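Local coordinates for protein CyaY (Psychromonas ingrahamii, PDB 4HS5), which is probably involved in iron-sulfur cluster assembly, may regulate that process, and belongs to the iron-binding frataxin family, at residues H68-N73 with I77-G82. Residues are numbered along the deposited sequence; the frame is centred on the assembly and turned at random.
Sequences HYDYNN and IDDRSG
Tyr69 and Asp78 face each other as an antiparallel non-hydrogen-bonded pair, their CA atoms 4.3 Å apart, with both side chains on the same face of the sheet. Tyr69 CB starts beside Ile77 O; further out, CD1 passes 3.3 Å from Asp78 N and CE1 rests on Asp78 CB at 3.7 Å. At the tip, one water bridges Tyr69 OH and Asp78 OD2, 2.7 Å from each, and OD2 is also hydrogen-bonded to His67 ND1. With CG of Asp78 anti to its own backbone N (chi1 -170°), the carboxylate lies beside the carbonyl carbon, where OD1 accepts from the turn amides. Its anti lone pair takes Arg80 N, an Asx turn, while Ser81 N arrives from 48° above the carboxylate plane. Without the carboxylate, as with an alanine here, both amides would probably lose their acceptor, His67 its partner, and the bridging water its link from Tyr69 OH. The backbone evidence for pairing is the reciprocal bonds of Asp70 and Ile77, with Ile77 N to Asp70 O at 2.8 Å, continued by Asp79 N to His68 O (169° at the oxygen). Asp70 OD2 and Asp79 OD2 lie 4.3 Å apart, and Gln57 NE2 bonds to both side chains, which should ease the repulsion. In the frataxin sheet, 75-78 is one of two edge strands, 57-61 pairs with the other side of 66-72, and Phe85 of helix 85-97 meets the Tyr69 ring edge-to-face.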
loop_
_atom_site.group_PDB
_atom_site.type_symbol
_atom_site.label_atom_id
_atom_site.label_comp_id
_atom_site.label_asym_id
_atom_site.label_seq_id
_atom_site.Cartn_x
_atom_site.Cartn_y
_atom_site.Cartn_z
ATOM N N HIS A 68 -8.372 5.924 1.013
ATOM C CA HIS A 68 -8.476 5.950 -0.442
ATOM C C HIS A 68 -7.494 6.969 -1.004
ATOM O O HIS A 68 -7.447 8.106 -0.545
ATOM C CB HIS A 68 -9.898 6.319 -0.879
ATOM C CG HIS A 68 -10.938 5.340 -0.440
ATOM N ND1 HIS A 68 -12.283 5.530 -0.666
ATOM C CD2 HIS A 68 -10.829 4.156 0.214
ATOM C CE1 HIS A 68 -12.959 4.509 -0.170
ATOM N NE2 HIS A 68 -12.101 3.663 0.370
ATOM N N TYR A 69 -6.716 6.560 -2.000
ATOM C CA TYR A 69 -5.634 7.412 -2.488
ATOM C C TYR A 69 -5.761 7.711 -3.964
ATOM O O TYR A 69 -6.078 6.823 -4.754
ATOM C CB TYR A 69 -4.282 6.735 -2.244
ATOM C CG TYR A 69 -4.011 6.401 -0.807
ATOM C CD1 TYR A 69 -3.212 7.220 -0.018
ATOM C CD2 TYR A 69 -4.552 5.253 -0.237
ATOM C CE1 TYR A 69 -2.976 6.912 1.305
ATOM C CE2 TYR A 69 -4.314 4.927 1.071
ATOM C CZ TYR A 69 -3.523 5.748 1.839
ATOM O OH TYR A 69 -3.310 5.424 3.149
ATOM N N ASP A 70 -5.493 8.971 -4.320
ATOM C CA ASP A 70 -5.364 9.404 -5.716
ATOM C C ASP A 70 -3.899 9.617 -6.069
ATOM O O ASP A 70 -3.093 9.938 -5.206
ATOM C CB ASP A 70 -6.086 10.732 -5.931
ATOM C CG ASP A 70 -7.552 10.663 -5.593
ATOM O OD1 ASP A 70 -8.280 9.929 -6.290
ATOM O OD2 ASP A 70 -7.963 11.355 -4.638
ATOM N N TYR A 71 -3.564 9.484 -7.348
ATOM C CA TYR A 71 -2.199 9.741 -7.785
ATOM C C TYR A 71 -2.014 11.236 -8.043
ATOM O O TYR A 71 -2.624 11.798 -8.962
ATOM C CB TYR A 71 -1.879 8.932 -9.045
ATOM C CG TYR A 71 -0.433 8.999 -9.470
ATOM C CD1 TYR A 71 -0.030 9.876 -10.467
ATOM C CD2 TYR A 71 0.525 8.186 -8.881
ATOM C CE1 TYR A 71 1.297 9.936 -10.861
ATOM C CE2 TYR A 71 1.857 8.243 -9.260
ATOM C CZ TYR A 71 2.232 9.122 -10.259
ATOM O OH TYR A 71 3.556 9.189 -10.647
ATOM N N ASN A 72 -1.190 11.864 -7.206
ATOM C CA ASN A 72 -0.881 13.292 -7.310
ATOM C C ASN A 72 0.557 13.535 -6.880
ATOM O O ASN A 72 1.050 12.873 -5.968
ATOM C CB ASN A 72 -1.810 14.121 -6.418
ATOM C CG ASN A 72 -3.227 14.171 -6.937
ATOM O OD1 ASN A 72 -3.484 14.694 -8.018
ATOM N ND2 ASN A 72 -4.159 13.641 -6.158
ATOM N N ASN A 73 1.226 14.497 -7.520
ATOM C CA ASN A 73 2.626 14.786 -7.208
ATOM C C ASN A 73 3.519 13.571 -7.351
ATOM O O ASN A 73 4.502 13.430 -6.629
ATOM C CB ASN A 73 2.784 15.384 -5.805
ATOM C CG ASN A 73 2.419 16.837 -5.764
ATOM O OD1 ASN A 73 2.246 17.462 -6.804
ATOM N ND2 ASN A 73 2.310 17.392 -4.566
ATOM N N ILE A 77 -1.919 9.890 -2.715
ATOM C CA ILE A 77 -2.318 10.826 -1.674
ATOM C C ILE A 77 -3.731 10.529 -1.175
ATOM O O ILE A 77 -4.652 10.401 -1.971
ATOM C CB ILE A 77 -2.282 12.272 -2.228
ATOM C CG1 ILE A 77 -0.869 12.621 -2.699
ATOM C CG2 ILE A 77 -2.762 13.265 -1.178
ATOM C CD1 ILE A 77 0.148 12.598 -1.592
ATOM N N ASP A 78 -3.882 10.429 0.143
ATOM C CA ASP A 78 -5.152 10.118 0.792
ATOM C C ASP A 78 -6.150 11.230 0.518
ATOM O O ASP A 78 -5.868 12.400 0.789
ATOM C CB ASP A 78 -4.895 9.971 2.297
ATOM C CG ASP A 78 -6.090 9.420 3.066
ATOM O OD1 ASP A 78 -7.148 10.078 3.095
ATOM O OD2 ASP A 78 -5.945 8.347 3.692
ATOM N N ASP A 79 -7.311 10.870 -0.019
ATOM C CA ASP A 79 -8.268 11.876 -0.466
ATOM C C ASP A 79 -9.018 12.608 0.644
ATOM O O ASP A 79 -9.719 13.583 0.369
ATOM C CB ASP A 79 -9.209 11.335 -1.555
ATOM C CG ASP A 79 -10.213 10.299 -1.048
ATOM O OD1 ASP A 79 -10.293 10.023 0.168
ATOM O OD2 ASP A 79 -10.945 9.766 -1.913
ATOM N N ARG A 80 -8.851 12.160 1.884
ATOM C CA ARG A 80 -9.453 12.854 3.018
ATOM C C ARG A 80 -8.404 13.544 3.903
ATOM O O ARG A 80 -8.608 14.671 4.353
ATOM C CB ARG A 80 -10.323 11.898 3.849
ATOM C CG ARG A 80 -11.494 11.246 3.097
ATOM C CD ARG A 80 -12.395 12.275 2.417
ATOM N NE ARG A 80 -13.800 11.861 2.384
ATOM C CZ ARG A 80 -14.355 11.138 1.413
ATOM N NH1 ARG A 80 -13.627 10.738 0.378
ATOM N NH2 ARG A 80 -15.642 10.818 1.472
ATOM N N SER A 81 -7.283 12.872 4.157
ATOM C CA SER A 81 -6.277 13.402 5.069
ATOM C C SER A 81 -5.120 14.089 4.365
ATOM O O SER A 81 -4.440 14.937 4.953
ATOM C CB SER A 81 -5.716 12.289 5.955
ATOM O OG SER A 81 -4.902 11.397 5.203
ATOM N N GLY A 82 -4.869 13.701 3.118
ATOM C CA GLY A 82 -3.729 14.213 2.388
ATOM C C GLY A 82 -2.442 13.447 2.645
ATOM O O GLY A 82 -1.417 13.763 2.046
HETATM O O HOH W 1 -9.210 8.400 2.260
HETATM O O HOH W 2 -12.866 8.136 -1.969
HETATM O O HOH W 3 -3.421 7.717 4.535
HETATM O O HOH W 4 -6.186 12.683 -2.937
#